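Long-range contacts in endo-beta-1,4-glucanase (Bacillus licheniformis, PDB 2JEN), which hydrolyses beta-1,4-glucosidic linkages within cellulose-like glucans of the plant cell wall, and acts as a xyloglucanase: residues Y89-S94 / S237-T242; A135-L140 / A155-L160; K183-Y188 / S201-A206. The protein carries 1 engineered substitution. One frame throughout, in Å; residues are numbered along the deposited sequence. Where two conformers were deposited one is given.

Interaction 1 (Y89-S94 / S237-T242); sequences YPSIVS and SVEFGT. With GLC (alpha-D-glucopyranose), chain B.
S91-S94 and S237-G241 run antiparallel, with 170° between their short axes, and are laddered by backbone hydrogen bonds from I92 and S94 to F240 and V238, N to O in both directions. They are neighbouring strands in the beta-sandwich of family 12. One further bond, T242 N to P90 O (3.0 Å), extends the ladder past the strand pairing. I92 and F240 turn into the sandwich, where strand 247-260 meets them; V93 and E239 share the side that carries the glucose.

Y89 is the centrepiece. With CG anti to the backbone N (chi1 -179°), its ring lies between the sugar and the strand: the C6 atom of the chain B glucose stands 3.7 Å above one face, toward the rim, and S91 CB backs the other. In the plane of the ring, E239 OE1 meets the edge at CE2 (3.5 Å), the carboxylate turned only 22° from the ring. The hydroxyl bonds to A135 O on the next strand. Replacing Y89 by an alanine would probably leave the glucose C6 without its aromatic platform and A135 O without the hydroxyl.

Beyond the ring edge, V93 CG2 lies alongside E239 CD, while OE2 is bonded to H97. S91 OG donates to Y89 O (2.7 Å), and one water completes the arrangement by giving its protons to S91 OG and E239 OE1, each 2.8 Å from its oxygen.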
loop_
_atom_site.group_PDB
_atom_site.type_symbol
_atom_site.label_atom_id
_atom_site.label_comp_id
_atom_site.label_asym_id
_atom_site.label_seq_id
_atom_site.Cartn_x
_atom_site.Cartn_y
_atom_site.Cartn_z
ATOM N N TYR A 89 -9.852 -18.424 -5.483
ATOM C CA TYR A 89 -10.116 -19.481 -4.519
ATOM C C TYR A 89 -8.925 -19.550 -3.562
ATOM O O TYR A 89 -8.182 -20.538 -3.538
ATOM C CB TYR A 89 -10.332 -20.801 -5.241
ATOM C CG TYR A 89 -10.652 -22.015 -4.369
ATOM C CD1 TYR A 89 -11.749 -22.035 -3.503
ATOM C CD2 TYR A 89 -9.845 -23.135 -4.375
ATOM C CE1 TYR A 89 -12.080 -23.160 -2.755
ATOM C CE2 TYR A 89 -10.152 -24.260 -3.624
ATOM C CZ TYR A 89 -11.227 -24.238 -2.761
ATOM O OH TYR A 89 -11.526 -25.378 -2.057
ATOM N N PRO A 90 -8.736 -18.498 -2.759
ATOM C CA PRO A 90 -7.747 -18.624 -1.678
ATOM C C PRO A 90 -8.126 -19.850 -0.850
ATOM O O PRO A 90 -9.311 -20.088 -0.578
ATOM C CB PRO A 90 -7.913 -17.315 -0.874
ATOM C CG PRO A 90 -9.341 -16.852 -1.214
ATOM C CD PRO A 90 -9.528 -17.269 -2.664
ATOM N N SER A 91 -7.130 -20.636 -0.467
ATOM C CA SER A 91 -7.386 -21.977 -0.010
ATOM C C SER A 91 -6.180 -22.573 0.663
ATOM O O SER A 91 -5.053 -22.079 0.528
ATOM C CB SER A 91 -7.787 -22.836 -1.207
ATOM O OG SER A 91 -6.906 -22.616 -2.296
ATOM N N ILE A 92 -6.437 -23.643 1.425
ATOM C CA ILE A 92 -5.402 -24.570 1.862
ATOM C C ILE A 92 -5.419 -25.774 0.944
ATOM O O ILE A 92 -6.481 -26.326 0.687
ATOM C CB ILE A 92 -5.606 -25.025 3.317
ATOM C CG1 ILE A 92 -5.698 -23.826 4.246
ATOM C CG2 ILE A 92 -4.500 -25.998 3.718
ATOM C CD1 ILE A 92 -6.205 -24.189 5.683
ATOM N N VAL A 93 -4.235 -26.211 0.514
ATOM C CA VAL A 93 -4.051 -27.370 -0.378
ATOM C C VAL A 93 -3.375 -28.453 0.413
ATOM O O VAL A 93 -2.301 -28.238 0.974
ATOM C CB VAL A 93 -3.220 -27.001 -1.634
ATOM C CG1 VAL A 93 -2.880 -28.222 -2.495
ATOM C CG2 VAL A 93 -3.939 -25.944 -2.445
ATOM N N SER A 94 -3.905 -29.674 0.338
ATOM C CA SER A 94 -3.179 -30.917 0.592
ATOM C C SER A 94 -3.148 -31.779 -0.634
ATOM O O SER A 94 -4.194 -32.018 -1.214
ATOM C CB SER A 94 -3.867 -31.664 1.737
ATOM O OG SER A 94 -3.024 -32.734 2.141
ATOM N N SER A 237 -6.042 -34.602 -4.354
ATOM C CA SER A 237 -6.003 -33.356 -3.571
ATOM C C SER A 237 -7.237 -33.247 -2.725
ATOM O O SER A 237 -8.325 -33.598 -3.187
ATOM C CB SER A 237 -5.952 -32.199 -4.606
ATOM O OG SER A 237 -5.946 -30.925 -4.030
ATOM N N VAL A 238 -7.099 -32.668 -1.518
ATOM C CA VAL A 238 -8.201 -32.106 -0.758
ATOM C C VAL A 238 -7.793 -30.689 -0.419
ATOM O O VAL A 238 -6.743 -30.464 0.196
ATOM C CB VAL A 238 -8.524 -32.899 0.514
ATOM C CG1 VAL A 238 -9.551 -32.193 1.366
ATOM C CG2 VAL A 238 -8.980 -34.327 0.144
ATOM N N GLU A 239 -8.620 -29.760 -0.855
ATOM C CA GLU A 239 -8.400 -28.334 -0.648
ATOM C C GLU A 239 -9.589 -27.759 0.094
ATOM O O GLU A 239 -10.707 -28.285 -0.030
ATOM C CB GLU A 239 -8.237 -27.600 -1.989
ATOM C CG GLU A 239 -7.320 -28.299 -2.949
ATOM C CD GLU A 239 -7.020 -27.575 -4.232
ATOM O OE1 GLU A 239 -7.553 -26.475 -4.467
ATOM O OE2 GLU A 239 -6.236 -28.147 -5.027
ATOM N N PHE A 240 -9.399 -26.680 0.833
ATOM C CA PHE A 240 -10.507 -25.974 1.469
ATOM C C PHE A 240 -10.269 -24.495 1.287
ATOM O O PHE A 240 -9.179 -23.995 1.588
ATOM C CB PHE A 240 -10.602 -26.270 2.958
ATOM C CG PHE A 240 -11.710 -25.514 3.646
ATOM C CD1 PHE A 240 -11.450 -24.341 4.303
ATOM C CD2 PHE A 240 -13.020 -25.965 3.586
ATOM C CE1 PHE A 240 -12.483 -23.624 4.893
ATOM C CE2 PHE A 240 -14.042 -25.257 4.148
ATOM C CZ PHE A 240 -13.775 -24.091 4.826
ATOM N N GLY A 241 -11.281 -23.782 0.800
ATOM C CA GLY A 241 -11.107 -22.353 0.627
ATOM C C GLY A 241 -12.389 -21.646 0.370
ATOM O O GLY A 241 -13.472 -22.208 0.617
ATOM N N THR A 242 -12.288 -20.383 -0.031
ATOM C CA THR A 242 -13.457 -19.566 -0.319
ATOM C C THR A 242 -13.428 -19.169 -1.774
ATOM O O THR A 242 -12.579 -18.391 -2.177
ATOM C CB THR A 242 -13.521 -18.325 0.573
ATOM O OG1 THR A 242 -12.325 -17.561 0.380
ATOM C CG2 THR A 242 -13.639 -18.638 2.060
HETATM C C1 GLC B . -14.701 -25.862 -9.050
HETATM C C2 GLC B . -14.120 -25.797 -10.460
HETATM C C3 GLC B . -12.619 -25.868 -10.363
HETATM C C4 GLC B . -12.127 -24.662 -9.568
HETATM C C5 GLC B . -12.795 -24.783 -8.192
HETATM C C6 GLC B . -12.301 -23.765 -7.156
HETATM O O1 GLC B . -16.101 -25.869 -9.035
HETATM O O2 GLC B . -14.481 -26.855 -11.320
HETATM O O3 GLC B . -12.164 -25.986 -11.713
HETATM O O4 GLC B . -10.730 -24.721 -9.388
HETATM O O5 GLC B . -14.204 -24.719 -8.359
HETATM O O6 GLC B . -12.426 -22.439 -7.622
HETATM O O HOH W 1 -6.366 -23.907 -4.701
#

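Interaction 2 (A135-L140 / A155-L160); sequences AYDIWL and AIMIWL. Engineered in segment 155-160: A155 (natural residue Glu). With GLC (alpha-D-glucopyranose), chain B; GLC (alpha-D-glucopyranose), chain C.
I138 and I156 interlock on the inner side of an antiparallel pair whose backbones, 4.3 Å apart at the closest approach of their axes, are joined by four N-H to O bonds through Y136, I138, I156 and I158. The bumps here are methyl groups. I138 CD1, swung to an unusual chi2 of 118°, lodges between I156 CG2 and I158 CD1, 3.9 Å from the latter. L140 CD1 crosses over the end of I156 and meets its CD1 at the same distance. Farther along, the Y136 ring brings CE2 up to L160 CD1.

The other side of the pair is the floor of the sugar-binding cleft, and its relief is coarser. A135 CB fits against the five-membered ring of W159, 4.1 Å from the centroid and off-centre, in a CH-pi contact. A155, an engineered residue replacing Glu, offers its CB to W139 CZ3 (3.6 Å). Between these two low points rises M157: CG passes D137 OD1, and a bend at chi3 (80°) then brings CE within 3.6 Å of O5 of the chain B glucose. D137 OD1 is buried here without a polar partner, whereas OD2 lies against C5 of that sugar. The tryptophans present their edges to the ligands, W139 to the chain B glucose and W159 to the chain C glucose.

Helix 215-225 covers the isoleucine side, I215 packing on I138 and I158 and L222 on I156; strand 234-244 flanks residues 135-140, and strand 195-204 flanks residues 155-160.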
loop_
_atom_site.group_PDB
_atom_site.type_symbol
_atom_site.label_atom_id
_atom_site.label_comp_id
_atom_site.label_asym_id
_atom_site.label_seq_id
_atom_site.Cartn_x
_atom_site.Cartn_y
_atom_site.Cartn_z
ATOM N N ALA A 135 -15.759 -23.821 0.833
ATOM C CA ALA A 135 -15.936 -25.107 0.190
ATOM C C ALA A 135 -14.663 -25.928 0.135
ATOM O O ALA A 135 -13.584 -25.387 -0.178
ATOM C CB ALA A 135 -16.477 -24.939 -1.238
ATOM N N TYR A 136 -14.797 -27.235 0.375
ATOM C CA TYR A 136 -13.790 -28.179 -0.014
ATOM C C TYR A 136 -13.803 -28.347 -1.517
ATOM O O TYR A 136 -14.879 -28.328 -2.133
ATOM C CB TYR A 136 -14.012 -29.548 0.595
ATOM C CG TYR A 136 -13.647 -29.640 2.053
ATOM C CD1 TYR A 136 -12.342 -29.893 2.448
ATOM C CD2 TYR A 136 -14.603 -29.440 3.065
ATOM C CE1 TYR A 136 -12.001 -29.951 3.775
ATOM C CE2 TYR A 136 -14.261 -29.489 4.403
ATOM C CZ TYR A 136 -12.948 -29.767 4.769
ATOM O OH TYR A 136 -12.598 -29.844 6.114
ATOM N N ASP A 137 -12.629 -28.554 -2.084
ATOM C CA ASP A 137 -12.448 -28.900 -3.506
ATOM C C ASP A 137 -11.530 -30.093 -3.560
ATOM O O ASP A 137 -10.385 -30.035 -3.072
ATOM C CB ASP A 137 -11.859 -27.722 -4.289
ATOM C CG ASP A 137 -12.149 -27.740 -5.769
ATOM O OD1 ASP A 137 -13.161 -28.301 -6.232
ATOM O OD2 ASP A 137 -11.401 -27.114 -6.509
ATOM N N ILE A 138 -12.067 -31.222 -4.028
ATOM C CA ILE A 138 -11.357 -32.482 -4.068
ATOM C C ILE A 138 -11.146 -32.853 -5.526
ATOM O O ILE A 138 -12.097 -32.897 -6.303
ATOM C CB ILE A 138 -12.175 -33.568 -3.346
ATOM C CG1 ILE A 138 -12.445 -33.204 -1.877
ATOM C CG2 ILE A 138 -11.506 -34.945 -3.461
ATOM C CD1 ILE A 138 -13.866 -33.045 -1.497
ATOM N N TRP A 139 -9.891 -33.066 -5.925
ATOM C CA TRP A 139 -9.533 -33.348 -7.298
ATOM C C TRP A 139 -9.214 -34.815 -7.470
ATOM O O TRP A 139 -8.543 -35.407 -6.619
ATOM C CB TRP A 139 -8.323 -32.539 -7.723
ATOM C CG TRP A 139 -8.554 -31.090 -7.824
ATOM C CD1 TRP A 139 -8.024 -30.097 -7.026
ATOM C CD2 TRP A 139 -9.345 -30.435 -8.821
ATOM N NE1 TRP A 139 -8.464 -28.875 -7.473
ATOM C CE2 TRP A 139 -9.270 -29.060 -8.582
ATOM C CE3 TRP A 139 -10.108 -30.882 -9.900
ATOM C CZ2 TRP A 139 -9.911 -28.149 -9.375
ATOM C CZ3 TRP A 139 -10.729 -29.967 -10.689
ATOM C CH2 TRP A 139 -10.634 -28.616 -10.441
ATOM N N LEU A 140 -9.690 -35.384 -8.585
ATOM C CA LEU A 140 -9.399 -36.766 -8.937
ATOM C C LEU A 140 -8.829 -36.841 -10.344
ATOM O O LEU A 140 -9.117 -36.011 -11.204
ATOM C CB LEU A 140 -10.664 -37.638 -8.826
ATOM C CG LEU A 140 -11.331 -37.673 -7.455
ATOM C CD1 LEU A 140 -12.421 -36.642 -7.265
ATOM C CD2 LEU A 140 -11.844 -39.102 -7.160
ATOM N N ALA A 155 -13.995 -33.249 -10.134
ATOM C CA ALA A 155 -13.948 -32.411 -8.961
ATOM C C ALA A 155 -15.149 -32.706 -8.091
ATOM O O ALA A 155 -16.277 -32.804 -8.608
ATOM C CB ALA A 155 -13.945 -30.939 -9.326
ATOM N N ILE A 156 -14.929 -32.786 -6.773
ATOM C CA ILE A 156 -15.997 -32.844 -5.801
ATOM C C ILE A 156 -15.889 -31.609 -4.915
ATOM O O ILE A 156 -14.806 -31.327 -4.414
ATOM C CB ILE A 156 -15.909 -34.112 -4.962
ATOM C CG1 ILE A 156 -15.997 -35.346 -5.841
ATOM C CG2 ILE A 156 -16.956 -34.098 -3.852
ATOM C CD1 ILE A 156 -15.638 -36.650 -5.038
ATOM N N MET A 157 -16.969 -30.872 -4.769
ATOM C CA MET A 157 -17.007 -29.719 -3.902
ATOM C C MET A 157 -17.967 -29.967 -2.748
ATOM O O MET A 157 -19.052 -30.543 -2.927
ATOM C CB MET A 157 -17.481 -28.493 -4.656
ATOM C CG MET A 157 -16.702 -28.197 -5.882
ATOM S SD MET A 157 -16.985 -26.521 -6.442
ATOM C CE MET A 157 -15.910 -25.591 -5.330
ATOM N N ILE A 158 -17.602 -29.524 -1.564
ATOM C CA ILE A 158 -18.426 -29.654 -0.370
ATOM C C ILE A 158 -18.505 -28.289 0.256
ATOM O O ILE A 158 -17.535 -27.835 0.891
ATOM C CB ILE A 158 -17.910 -30.735 0.597
ATOM C CG1 ILE A 158 -17.685 -32.079 -0.105
ATOM C CG2 ILE A 158 -18.872 -30.849 1.797
ATOM C CD1 ILE A 158 -17.073 -33.149 0.730
ATOM N N TRP A 159 -19.627 -27.622 0.079
ATOM C CA TRP A 159 -19.806 -26.249 0.518
ATOM C C TRP A 159 -20.383 -26.202 1.934
ATOM O O TRP A 159 -21.505 -26.664 2.184
ATOM C CB TRP A 159 -20.735 -25.435 -0.388
ATOM C CG TRP A 159 -20.362 -25.306 -1.833
ATOM C CD1 TRP A 159 -19.637 -26.165 -2.616
ATOM C CD2 TRP A 159 -20.809 -24.260 -2.690
ATOM N NE1 TRP A 159 -19.574 -25.680 -3.907
ATOM C CE2 TRP A 159 -20.298 -24.518 -3.972
ATOM C CE3 TRP A 159 -21.589 -23.136 -2.494
ATOM C CZ2 TRP A 159 -20.546 -23.681 -5.061
ATOM C CZ3 TRP A 159 -21.827 -22.290 -3.588
ATOM C CH2 TRP A 159 -21.312 -22.596 -4.852
ATOM N N LEU A 160 -19.610 -25.643 2.856
ATOM C CA LEU A 160 -20.045 -25.403 4.221
ATOM C C LEU A 160 -20.699 -24.050 4.378
ATOM O O LEU A 160 -21.410 -23.820 5.353
ATOM C CB LEU A 160 -18.873 -25.542 5.170
ATOM C CG LEU A 160 -18.163 -26.882 5.203
ATOM C CD1 LEU A 160 -17.061 -26.911 6.272
ATOM C CD2 LEU A 160 -19.116 -28.087 5.352
HETATM C C1 GLC B . -14.701 -25.862 -9.050
HETATM C C2 GLC B . -14.120 -25.797 -10.460
HETATM C C3 GLC B . -12.619 -25.868 -10.363
HETATM C C4 GLC B . -12.127 -24.662 -9.568
HETATM C C5 GLC B . -12.795 -24.783 -8.192
HETATM C C6 GLC B . -12.301 -23.765 -7.156
HETATM O O1 GLC B . -16.101 -25.869 -9.035
HETATM O O2 GLC B . -14.481 -26.855 -11.320
HETATM O O3 GLC B . -12.164 -25.986 -11.713
HETATM O O4 GLC B . -10.730 -24.721 -9.388
HETATM O O5 GLC B . -14.204 -24.719 -8.359
HETATM O O6 GLC B . -12.426 -22.439 -7.622
HETATM C C1 GLC C . -19.802 -21.726 -10.555
HETATM C C2 GLC C . -19.634 -22.475 -9.255
HETATM C C3 GLC C . -18.178 -22.658 -8.900
HETATM C C4 GLC C . -17.353 -23.180 -10.079
HETATM C C5 GLC C . -17.696 -22.359 -11.334
HETATM C C6 GLC C . -16.992 -22.937 -12.559
HETATM O O2 GLC C . -20.251 -21.741 -8.219
HETATM O O3 GLC C . -18.089 -23.575 -7.840
HETATM O O4 GLC C . -15.963 -23.134 -9.757
HETATM O O5 GLC C . -19.083 -22.419 -11.573
HETATM O O6 GLC C . -17.053 -21.983 -13.621
#

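Interaction 3 (K183-Y188 / S201-A206); sequences KVYKGY and SFIRTA
The pairing of K183-Y185 with S201-I203 joins the two arms of a beta hairpin, strands 180-192 and 195-204, toward one margin of the cleft-bearing sheet of the family 12 sandwich. The arms are antiparallel but noticeably twisted, at 156° between their short axes. Two pairs of backbone bonds hold them, K183 with I203 and Y185 with S201, each N to O both ways; the shortest is K183 N to I203 O at 2.8 Å. V184 and F202 form the non-hydrogen-bonded pair between them.

The two sides of the hairpin differ in character. On one, V184 and F202 lie side by side and point the same way, V184 CG2 touching the ring at CD2 (3.9 Å). F202 is buried: it meets F218 of helix 215-225 edge-to-face and packs on W182 and I177. On the other, Y185 leans along the strand, so that CE1 comes 4.0 Å from CD1 of I203 in one of that residue's two conformers, while S201 O lies at the ring edge. P167 touches Y185, S201 and I203 from a loop, and Y171 adds an edge-to-face contact to Y185.

K183 works as a long apolar arm with a wet tip. CG lies near the methyl of T205, and a bend at chi3 (-77°) then lays CE across I203 CG2 at 3.7 Å. The ammonium then reaches a water, 3.0 Å from NZ, that donates a proton to T205 O.

Past the paired residues the chain turns off, and R204 holds its side chain extended, with NE hydrogen-bonded to H180. Its NH1 donates to A206 O across 2.9 Å, nearly in the guanidinium plane but well above the plane of the carbonyl.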
loop_
_atom_site.group_PDB
_atom_site.type_symbol
_atom_site.label_atom_id
_atom_site.label_comp_id
_atom_site.label_asym_id
_atom_site.label_seq_id
_atom_site.Cartn_x
_atom_site.Cartn_y
_atom_site.Cartn_z
ATOM N N LYS A 183 -27.541 -30.457 -0.628
ATOM C CA LYS A 183 -28.116 -30.398 -1.978
ATOM C C LYS A 183 -27.022 -30.806 -2.962
ATOM O O LYS A 183 -25.929 -30.253 -2.938
ATOM C CB LYS A 183 -28.608 -28.988 -2.289
ATOM C CG LYS A 183 -29.671 -28.518 -1.339
ATOM C CD LYS A 183 -29.972 -27.035 -1.548
ATOM C CE LYS A 183 -28.832 -26.107 -0.907
ATOM N NZ LYS A 183 -29.185 -24.631 -0.919
ATOM N N VAL A 184 -27.296 -31.779 -3.806
ATOM C CA VAL A 184 -26.335 -32.369 -4.721
ATOM C C VAL A 184 -26.558 -31.831 -6.126
ATOM O O VAL A 184 -27.703 -31.769 -6.584
ATOM C CB VAL A 184 -26.450 -33.903 -4.764
ATOM C CG1 VAL A 184 -25.477 -34.520 -5.758
ATOM C CG2 VAL A 184 -26.352 -34.503 -3.368
ATOM N N TYR A 185 -25.488 -31.407 -6.780
ATOM C CA TYR A 185 -25.479 -30.904 -8.139
ATOM C C TYR A 185 -24.460 -31.641 -8.983
ATOM O O TYR A 185 -23.398 -32.069 -8.485
ATOM C CB TYR A 185 -25.128 -29.422 -8.159
ATOM C CG TYR A 185 -26.130 -28.578 -7.418
ATOM C CD1 TYR A 185 -26.130 -28.514 -6.037
ATOM C CD2 TYR A 185 -27.046 -27.779 -8.102
ATOM C CE1 TYR A 185 -27.046 -27.734 -5.352
ATOM C CE2 TYR A 185 -27.968 -26.986 -7.401
ATOM C CZ TYR A 185 -27.954 -26.998 -6.048
ATOM O OH TYR A 185 -28.866 -26.198 -5.338
ATOM N N LYS A 186 -24.745 -31.777 -10.273
ATOM C CA LYS A 186 -23.856 -32.461 -11.217
ATOM C C LYS A 186 -23.720 -31.611 -12.473
ATOM O O LYS A 186 -24.712 -31.263 -13.102
ATOM C CB LYS A 186 -24.396 -33.855 -11.555
ATOM C CG LYS A 186 -23.533 -34.629 -12.543
ATOM C CD LYS A 186 -24.113 -36.006 -12.812
ATOM C CE LYS A 186 -23.223 -36.909 -13.645
ATOM N NZ LYS A 186 -22.938 -36.416 -15.027
ATOM N N GLY A 187 -22.488 -31.294 -12.834
ATOM C CA GLY A 187 -22.164 -30.587 -14.044
ATOM C C GLY A 187 -20.867 -31.054 -14.638
ATOM O O GLY A 187 -20.278 -32.024 -14.189
ATOM N N TYR A 188 -20.416 -30.290 -15.639
ATOM C CA TYR A 188 -19.181 -30.582 -16.364
ATOM C C TYR A 188 -18.494 -29.278 -16.676
ATOM O O TYR A 188 -19.130 -28.349 -17.167
ATOM C CB TYR A 188 -19.467 -31.336 -17.650
ATOM C CG TYR A 188 -18.248 -31.624 -18.496
ATOM C CD1 TYR A 188 -17.915 -30.824 -19.583
ATOM C CD2 TYR A 188 -17.398 -32.640 -18.173
ATOM C CE1 TYR A 188 -16.791 -31.080 -20.349
ATOM C CE2 TYR A 188 -16.256 -32.898 -18.920
ATOM C CZ TYR A 188 -15.957 -32.110 -20.015
ATOM O OH TYR A 188 -14.819 -32.358 -20.772
ATOM N N SER A 201 -21.162 -31.196 -6.721
ATOM C CA SER A 201 -21.189 -30.239 -5.592
ATOM C C SER A 201 -22.226 -30.644 -4.583
ATOM O O SER A 201 -23.356 -30.953 -4.939
ATOM C CB SER A 201 -21.481 -28.805 -6.056
ATOM O OG SER A 201 -20.540 -28.394 -7.051
ATOM N N PHE A 202 -21.828 -30.621 -3.326
ATOM C CA PHE A 202 -22.659 -30.885 -2.164
ATOM C C PHE A 202 -22.756 -29.597 -1.349
ATOM O O PHE A 202 -21.748 -29.132 -0.834
ATOM C CB PHE A 202 -22.008 -31.970 -1.298
ATOM C CG PHE A 202 -21.891 -33.297 -1.970
ATOM C CD1 PHE A 202 -20.857 -33.557 -2.869
ATOM C CD2 PHE A 202 -22.845 -34.301 -1.756
ATOM C CE1 PHE A 202 -20.766 -34.777 -3.532
ATOM C CE2 PHE A 202 -22.724 -35.529 -2.400
ATOM C CZ PHE A 202 -21.724 -35.779 -3.283
ATOM N N ILE A 203 -23.941 -28.995 -1.318
ATOM C CA ILE A 203 -24.140 -27.703 -0.650
ATOM C C ILE A 203 -24.943 -27.896 0.614
ATOM O O ILE A 203 -26.100 -28.333 0.575
ATOM C CB ILE A 203 -24.785 -26.646 -1.577
ATOM C CG1 ILE A 203 -23.826 -26.340 -2.727
ATOM C CG2 ILE A 203 -25.172 -25.338 -0.784
ATOM C CD1 ILE A 203 -24.317 -25.326 -3.704
ATOM N N ARG A 204 -24.351 -27.616 1.748
ATOM C CA ARG A 204 -25.060 -27.866 3.006
ATOM C C ARG A 204 -26.329 -27.090 3.030
ATOM O O ARG A 204 -26.381 -25.975 2.565
ATOM C CB ARG A 204 -24.168 -27.544 4.217
ATOM C CG ARG A 204 -24.629 -28.247 5.487
ATOM C CD ARG A 204 -23.665 -27.936 6.625
ATOM N NE ARG A 204 -24.061 -28.591 7.889
ATOM C CZ ARG A 204 -24.860 -28.069 8.808
ATOM N NH1 ARG A 204 -25.415 -26.887 8.691
ATOM N NH2 ARG A 204 -25.130 -28.797 9.910
ATOM N N THR A 205 -27.423 -27.673 3.573
ATOM C CA THR A 205 -28.717 -26.987 3.472
ATOM C C THR A 205 -28.800 -25.743 4.329
ATOM O O THR A 205 -29.614 -24.856 4.036
ATOM C CB THR A 205 -29.893 -27.925 3.805
ATOM O OG1 THR A 205 -29.678 -28.503 5.086
ATOM C CG2 THR A 205 -29.986 -29.052 2.767
ATOM N N ALA A 206 -27.902 -25.625 5.320
ATOM C CA ALA A 206 -27.698 -24.385 6.084
ATOM C C ALA A 206 -26.195 -24.258 6.277
ATOM O O ALA A 206 -25.489 -25.249 6.290
ATOM C CB ALA A 206 -28.405 -24.449 7.434
HETATM O O HOH W 2 -30.809 -24.968 1.526
#

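How the interactions relate
The three contacts step across one sheet. Interactions 1 and 2, with centres 9 Å apart, join where strands 234-244 and 131-141 are neighbours, stitched by probable hydrogen bonds such as A135 N to G241 O at 2.8 Å. Interactions 2 and 3, about 10 Å between centres, meet along parallel strands 154-163 and 195-204, where F202 N lies 2.8 Å from M157 O. Interactions 1 and 3 do not touch: centres about 18 Å apart, nearest atoms about 10 Å. Both later contacts lie inside the loop closed by interaction 1. The chain B glucose is shared by interactions 1 and 2; interaction 3 borders the pocket through S201, whose side chain is about 5 Å from a glucose.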